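PDB 5IX8: putative sugar ABC transport system, substrate-binding protein, which probably binds a sugar as the solute-receptor component of a bacterial ABC transport system. Local coordinates for residues A138-L152 with C169-M182. Numbering follows the deposited sequence.
Sequences AQGKQVIVVPGAAGL and CGAKLTPAAFRGEM. With SO4 (sulfate ion), chain C; EDO (1,2-ethanediol), chain E; EDO (1,2-ethanediol), chain F.
With chi1 at 67°, T174 holds OG1 between its own backbone N and carbonyl carbon, where the hydroxyl takes the N-H of V145 at 3.0 Å and donates to the carbonyl of P175. The side chain thus stands in for a main-chain acceptor just where the regular pairing of two parallel strands gives out. Before it, K172 N bonds to K141 O, V143 N to K172 O, and T174 N to V143 O, the last with its donor nearly in line with the carbonyl bond (C=O...N 168°). Beyond it a water bridges V145 O and A177 N, and R179 N reaches G148 O at 3.1 Å. On one face of the sheet V143 CB lies 3.9 Å from L173 CD1, the two side chains running side by side, while V145 CG2 packs on L173 CG and V145 CG1 on A176 CB; helix 154-168 covers this face through Y159 and F162. Further along, P147 sets CB over the F178 ring, 3.8 Å from its centroid, a CH-pi contact, and A149 O lies at the ring's edge. M182, a selenomethionine, meets L152 tip to tip. Strand 142-145, helix 154-168 and edge strand 172-173 form the beta-alpha-beta crossover characteristic of the Rossmann-like lobes of periplasmic binding proteins.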
loop_
_atom_site.group_PDB
_atom_site.type_symbol
_atom_site.label_atom_id
_atom_site.label_comp_id
_atom_site.label_asym_id
_atom_site.label_seq_id
_atom_site.Cartn_x
_atom_site.Cartn_y
_atom_site.Cartn_z
ATOM N N ALA A 138 -22.846 -9.697 8.107
ATOM C CA ALA A 138 -22.656 -10.516 6.915
ATOM C C ALA A 138 -22.823 -12.015 7.154
ATOM O O ALA A 138 -22.794 -12.781 6.188
ATOM C CB ALA A 138 -21.270 -10.257 6.315
ATOM N N GLN A 139 -23.012 -12.456 8.393
ATOM C CA GLN A 139 -23.243 -13.876 8.649
ATOM C C GLN A 139 -24.312 -14.441 7.723
ATOM O O GLN A 139 -25.411 -13.888 7.613
ATOM C CB GLN A 139 -23.672 -14.069 10.096
ATOM C CG GLN A 139 -24.038 -15.482 10.401
ATOM C CD GLN A 139 -24.317 -15.676 11.868
ATOM O OE1 GLN A 139 -24.953 -14.830 12.515
ATOM N NE2 GLN A 139 -23.825 -16.779 12.414
ATOM N N GLY A 140 -23.982 -15.533 7.035
ATOM C CA GLY A 140 -24.899 -16.140 6.102
ATOM C C GLY A 140 -24.979 -15.495 4.725
ATOM O O GLY A 140 -25.646 -16.047 3.835
ATOM N N LYS A 141 -24.306 -14.376 4.497
ATOM C CA LYS A 141 -24.478 -13.637 3.252
ATOM C C LYS A 141 -23.278 -13.836 2.341
ATOM O O LYS A 141 -22.167 -14.103 2.801
ATOM C CB LYS A 141 -24.675 -12.145 3.518
ATOM C CG LYS A 141 -25.808 -11.866 4.507
ATOM C CD LYS A 141 -26.074 -10.383 4.694
ATOM C CE LYS A 141 -27.354 -10.205 5.534
ATOM N NZ LYS A 141 -27.679 -8.783 5.812
ATOM N N GLN A 142 -23.521 -13.696 1.037
ATOM C CA GLN A 142 -22.506 -13.980 0.031
ATOM C C GLN A 142 -21.663 -12.758 -0.298
ATOM O O GLN A 142 -22.176 -11.645 -0.450
ATOM C CB GLN A 142 -23.140 -14.526 -1.241
ATOM C CG GLN A 142 -23.769 -15.872 -1.027
ATOM C CD GLN A 142 -24.372 -16.442 -2.302
ATOM O OE1 GLN A 142 -23.931 -16.121 -3.407
ATOM N NE2 GLN A 142 -25.391 -17.293 -2.152
ATOM N N VAL A 143 -20.363 -12.999 -0.449
ATOM C CA VAL A 143 -19.353 -11.974 -0.652
ATOM C C VAL A 143 -18.572 -12.325 -1.916
ATOM O O VAL A 143 -17.938 -13.390 -1.983
ATOM C CB VAL A 143 -18.393 -11.886 0.551
ATOM C CG1 VAL A 143 -17.331 -10.785 0.317
ATOM C CG2 VAL A 143 -19.180 -11.653 1.885
ATOM N N ILE A 144 -18.608 -11.438 -2.911
ATOM C CA ILE A 144 -17.741 -11.569 -4.082
ATOM C C ILE A 144 -16.335 -11.141 -3.697
ATOM O O ILE A 144 -16.149 -10.054 -3.118
ATOM C CB ILE A 144 -18.261 -10.699 -5.232
ATOM C CG1 ILE A 144 -19.518 -11.314 -5.855
ATOM C CG2 ILE A 144 -17.146 -10.481 -6.278
ATOM C CD1 ILE A 144 -20.418 -10.292 -6.605
ATOM N N VAL A 145 -15.338 -11.956 -4.062
ATOM C CA VAL A 145 -13.933 -11.647 -3.804
ATOM C C VAL A 145 -13.251 -11.316 -5.129
ATOM O O VAL A 145 -13.223 -12.150 -6.040
ATOM C CB VAL A 145 -13.212 -12.798 -3.088
ATOM C CG1 VAL A 145 -11.717 -12.459 -2.938
ATOM C CG2 VAL A 145 -13.865 -13.101 -1.698
ATOM N N VAL A 146 -12.728 -10.095 -5.242
ATOM C CA VAL A 146 -11.941 -9.631 -6.391
ATOM C C VAL A 146 -10.567 -9.385 -5.779
ATOM O O VAL A 146 -10.356 -8.320 -5.185
ATOM C CB VAL A 146 -12.532 -8.360 -7.031
ATOM C CG1 VAL A 146 -11.631 -7.807 -8.159
ATOM C CG2 VAL A 146 -13.913 -8.616 -7.600
ATOM N N PRO A 147 -9.638 -10.347 -5.832
ATOM C CA PRO A 147 -8.490 -10.342 -4.922
ATOM C C PRO A 147 -7.303 -9.534 -5.389
ATOM O O PRO A 147 -6.359 -9.357 -4.607
ATOM C CB PRO A 147 -8.082 -11.820 -4.881
ATOM C CG PRO A 147 -8.404 -12.304 -6.242
ATOM C CD PRO A 147 -9.779 -11.649 -6.506
ATOM N N GLY A 148 -7.300 -9.078 -6.625
ATOM C CA GLY A 148 -6.149 -8.398 -7.149
ATOM C C GLY A 148 -5.315 -9.303 -8.025
ATOM O O GLY A 148 -5.751 -10.362 -8.495
ATOM N N ALA A 149 -4.091 -8.838 -8.281
ATOM C CA ALA A 149 -3.177 -9.519 -9.184
ATOM C C ALA A 149 -2.427 -10.623 -8.444
ATOM O O ALA A 149 -2.264 -10.580 -7.216
ATOM C CB ALA A 149 -2.182 -8.531 -9.758
ATOM N N ALA A 150 -1.940 -11.607 -9.217
ATOM C CA ALA A 150 -0.998 -12.597 -8.709
ATOM C C ALA A 150 0.439 -12.066 -8.778
ATOM O O ALA A 150 0.726 -11.067 -9.443
ATOM C CB ALA A 150 -1.100 -13.886 -9.515
ATOM N N GLY A 151 1.344 -12.731 -8.039
ATOM C CA GLY A 151 2.756 -12.420 -8.130
ATOM C C GLY A 151 3.201 -11.224 -7.320
ATOM O O GLY A 151 4.352 -10.790 -7.461
ATOM N N LEU A 152 2.340 -10.679 -6.475
ATOM C CA LEU A 152 2.685 -9.490 -5.712
ATOM C C LEU A 152 2.798 -9.740 -4.221
ATOM O O LEU A 152 3.248 -8.831 -3.497
ATOM C CB LEU A 152 1.646 -8.381 -5.959
ATOM C CG LEU A 152 1.476 -7.990 -7.439
ATOM C CD1 LEU A 152 0.415 -6.854 -7.494
ATOM C CD2 LEU A 152 2.789 -7.598 -8.093
ATOM N N CYS A 169 -17.130 -15.616 10.880
ATOM C CA CYS A 169 -18.457 -15.137 11.244
ATOM C C CYS A 169 -19.547 -15.682 10.324
ATOM O O CYS A 169 -20.697 -15.245 10.410
ATOM C CB CYS A 169 -18.498 -13.609 11.290
ATOM S SG CYS A 169 -18.441 -12.704 9.716
ATOM N N GLY A 170 -19.222 -16.635 9.463
ATOM C CA GLY A 170 -20.236 -17.292 8.665
ATOM C C GLY A 170 -20.539 -16.642 7.338
ATOM O O GLY A 170 -21.548 -16.993 6.712
ATOM N N ALA A 171 -19.700 -15.722 6.874
ATOM C CA ALA A 171 -19.914 -15.177 5.547
ATOM C C ALA A 171 -19.481 -16.203 4.501
ATOM O O ALA A 171 -18.616 -17.055 4.747
ATOM C CB ALA A 171 -19.153 -13.861 5.380
ATOM N N LYS A 172 -20.128 -16.149 3.342
ATOM C CA LYS A 172 -19.921 -17.114 2.258
ATOM C C LYS A 172 -19.196 -16.405 1.116
ATOM O O LYS A 172 -19.803 -15.659 0.351
ATOM C CB LYS A 172 -21.249 -17.697 1.798
ATOM C CG LYS A 172 -22.104 -18.238 2.957
ATOM C CD LYS A 172 -23.466 -18.715 2.488
ATOM C CE LYS A 172 -24.042 -19.734 3.464
ATOM N NZ LYS A 172 -25.442 -20.138 3.112
ATOM N N LEU A 173 -17.901 -16.646 1.002
ATOM C CA LEU A 173 -17.069 -15.990 0.001
ATOM C C LEU A 173 -17.009 -16.801 -1.283
ATOM O O LEU A 173 -17.021 -18.036 -1.239
ATOM C CB LEU A 173 -15.639 -15.810 0.540
ATOM C CG LEU A 173 -15.309 -14.584 1.401
ATOM C CD1 LEU A 173 -16.288 -14.442 2.564
ATOM C CD2 LEU A 173 -13.866 -14.675 1.934
ATOM N N THR A 174 -16.956 -16.102 -2.428
ATOM C CA THR A 174 -16.641 -16.766 -3.701
ATOM C C THR A 174 -15.167 -17.149 -3.685
ATOM O O THR A 174 -14.388 -16.574 -2.927
ATOM C CB THR A 174 -16.865 -15.850 -4.910
ATOM O OG1 THR A 174 -15.907 -14.778 -4.867
ATOM C CG2 THR A 174 -18.281 -15.281 -4.964
ATOM N N PRO A 175 -14.750 -18.110 -4.504
ATOM C CA PRO A 175 -13.302 -18.315 -4.678
ATOM C C PRO A 175 -12.668 -17.076 -5.278
ATOM O O PRO A 175 -13.345 -16.182 -5.779
ATOM C CB PRO A 175 -13.202 -19.502 -5.632
ATOM C CG PRO A 175 -14.517 -19.667 -6.207
ATOM C CD PRO A 175 -15.548 -19.072 -5.283
ATOM N N ALA A 176 -11.343 -17.019 -5.224
ATOM C CA ALA A 176 -10.622 -15.820 -5.636
ATOM C C ALA A 176 -9.757 -16.137 -6.848
ATOM O O ALA A 176 -8.906 -17.029 -6.796
ATOM C CB ALA A 176 -9.765 -15.295 -4.492
ATOM N N ALA A 177 -9.944 -15.383 -7.920
ATOM C CA ALA A 177 -9.150 -15.558 -9.137
ATOM C C ALA A 177 -8.151 -14.395 -9.192
ATOM O O ALA A 177 -8.543 -13.236 -9.388
ATOM C CB ALA A 177 -10.042 -15.607 -10.380
ATOM N N PHE A 178 -6.865 -14.700 -9.065
ATOM C CA PHE A 178 -5.827 -13.675 -9.015
ATOM C C PHE A 178 -5.379 -13.394 -10.447
ATOM O O PHE A 178 -4.793 -14.265 -11.099
ATOM C CB PHE A 178 -4.645 -14.132 -8.167
ATOM C CG PHE A 178 -4.910 -14.159 -6.676
ATOM C CD1 PHE A 178 -5.643 -15.196 -6.099
ATOM C CD2 PHE A 178 -4.435 -13.134 -5.851
ATOM C CE1 PHE A 178 -5.900 -15.205 -4.712
ATOM C CE2 PHE A 178 -4.649 -13.152 -4.487
ATOM C CZ PHE A 178 -5.396 -14.182 -3.901
ATOM N N ARG A 179 -5.697 -12.201 -10.955
ATOM C CA ARG A 179 -5.473 -11.897 -12.360
ATOM C C ARG A 179 -5.594 -10.395 -12.547
ATOM O O ARG A 179 -6.151 -9.694 -11.698
ATOM C CB ARG A 179 -6.500 -12.605 -13.254
ATOM C CG ARG A 179 -7.902 -12.119 -12.861
ATOM C CD ARG A 179 -9.001 -12.871 -13.496
ATOM N NE ARG A 179 -9.078 -12.482 -14.889
ATOM C CZ ARG A 179 -10.202 -12.404 -15.583
ATOM N NH1 ARG A 179 -10.131 -12.093 -16.853
ATOM N NH2 ARG A 179 -11.377 -12.655 -15.014
ATOM N N GLY A 180 -5.088 -9.927 -13.679
ATOM C CA GLY A 180 -5.135 -8.521 -14.023
ATOM C C GLY A 180 -4.009 -7.737 -13.387
ATOM O O GLY A 180 -3.028 -8.292 -12.893
ATOM N N GLU A 181 -4.158 -6.408 -13.420
ATOM C CA GLU A 181 -3.148 -5.495 -12.891
ATOM C C GLU A 181 -3.759 -4.509 -11.905
ATOM O O GLU A 181 -3.117 -3.515 -11.547
ATOM C CB GLU A 181 -2.420 -4.735 -14.001
ATOM C CG GLU A 181 -3.341 -3.870 -14.780
ATOM C CD GLU A 181 -2.612 -3.087 -15.843
ATOM O OE1 GLU A 181 -1.369 -2.914 -15.699
ATOM O OE2 GLU A 181 -3.278 -2.633 -16.808
HETATM N N MSE A 182 -4.961 -4.791 -11.431
HETATM C CA MSE A 182 -5.609 -4.023 -10.370
HETATM C C MSE A 182 -5.981 -2.604 -10.839
HETATM O O MSE A 182 -6.019 -1.645 -10.049
HETATM C CB MSE A 182 -4.741 -3.997 -9.107
HETATM C CG MSE A 182 -4.428 -5.424 -8.629
HETATM SE SE MSE A 182 -3.696 -5.563 -6.874
HETATM C CE MSE A 182 -2.101 -4.549 -7.255
HETATM S S SO4 C . 0.747 -14.547 -5.101
HETATM O O1 SO4 C . 0.904 -15.678 -4.203
HETATM O O2 SO4 C . 1.729 -13.500 -4.862
HETATM O O3 SO4 C . -0.604 -13.968 -4.991
HETATM O O4 SO4 C . 0.876 -15.045 -6.475
HETATM C C1 EDO E . -0.590 -0.350 -12.918
HETATM O O1 EDO E . -0.382 -1.711 -13.339
HETATM C C2 EDO E . -2.069 -0.119 -12.617
HETATM O O2 EDO E . -2.411 -0.825 -11.425
HETATM C C1 EDO F . -4.030 -11.940 -16.242
HETATM O O1 EDO F . -3.172 -11.357 -15.270
HETATM C C2 EDO F . -3.438 -13.274 -16.635
HETATM O O2 EDO F . -3.669 -14.205 -15.567
HETATM O O HOH W 1 -12.321 -13.676 -8.102
HETATM O O HOH W 2 -2.096 -11.096 -12.186
#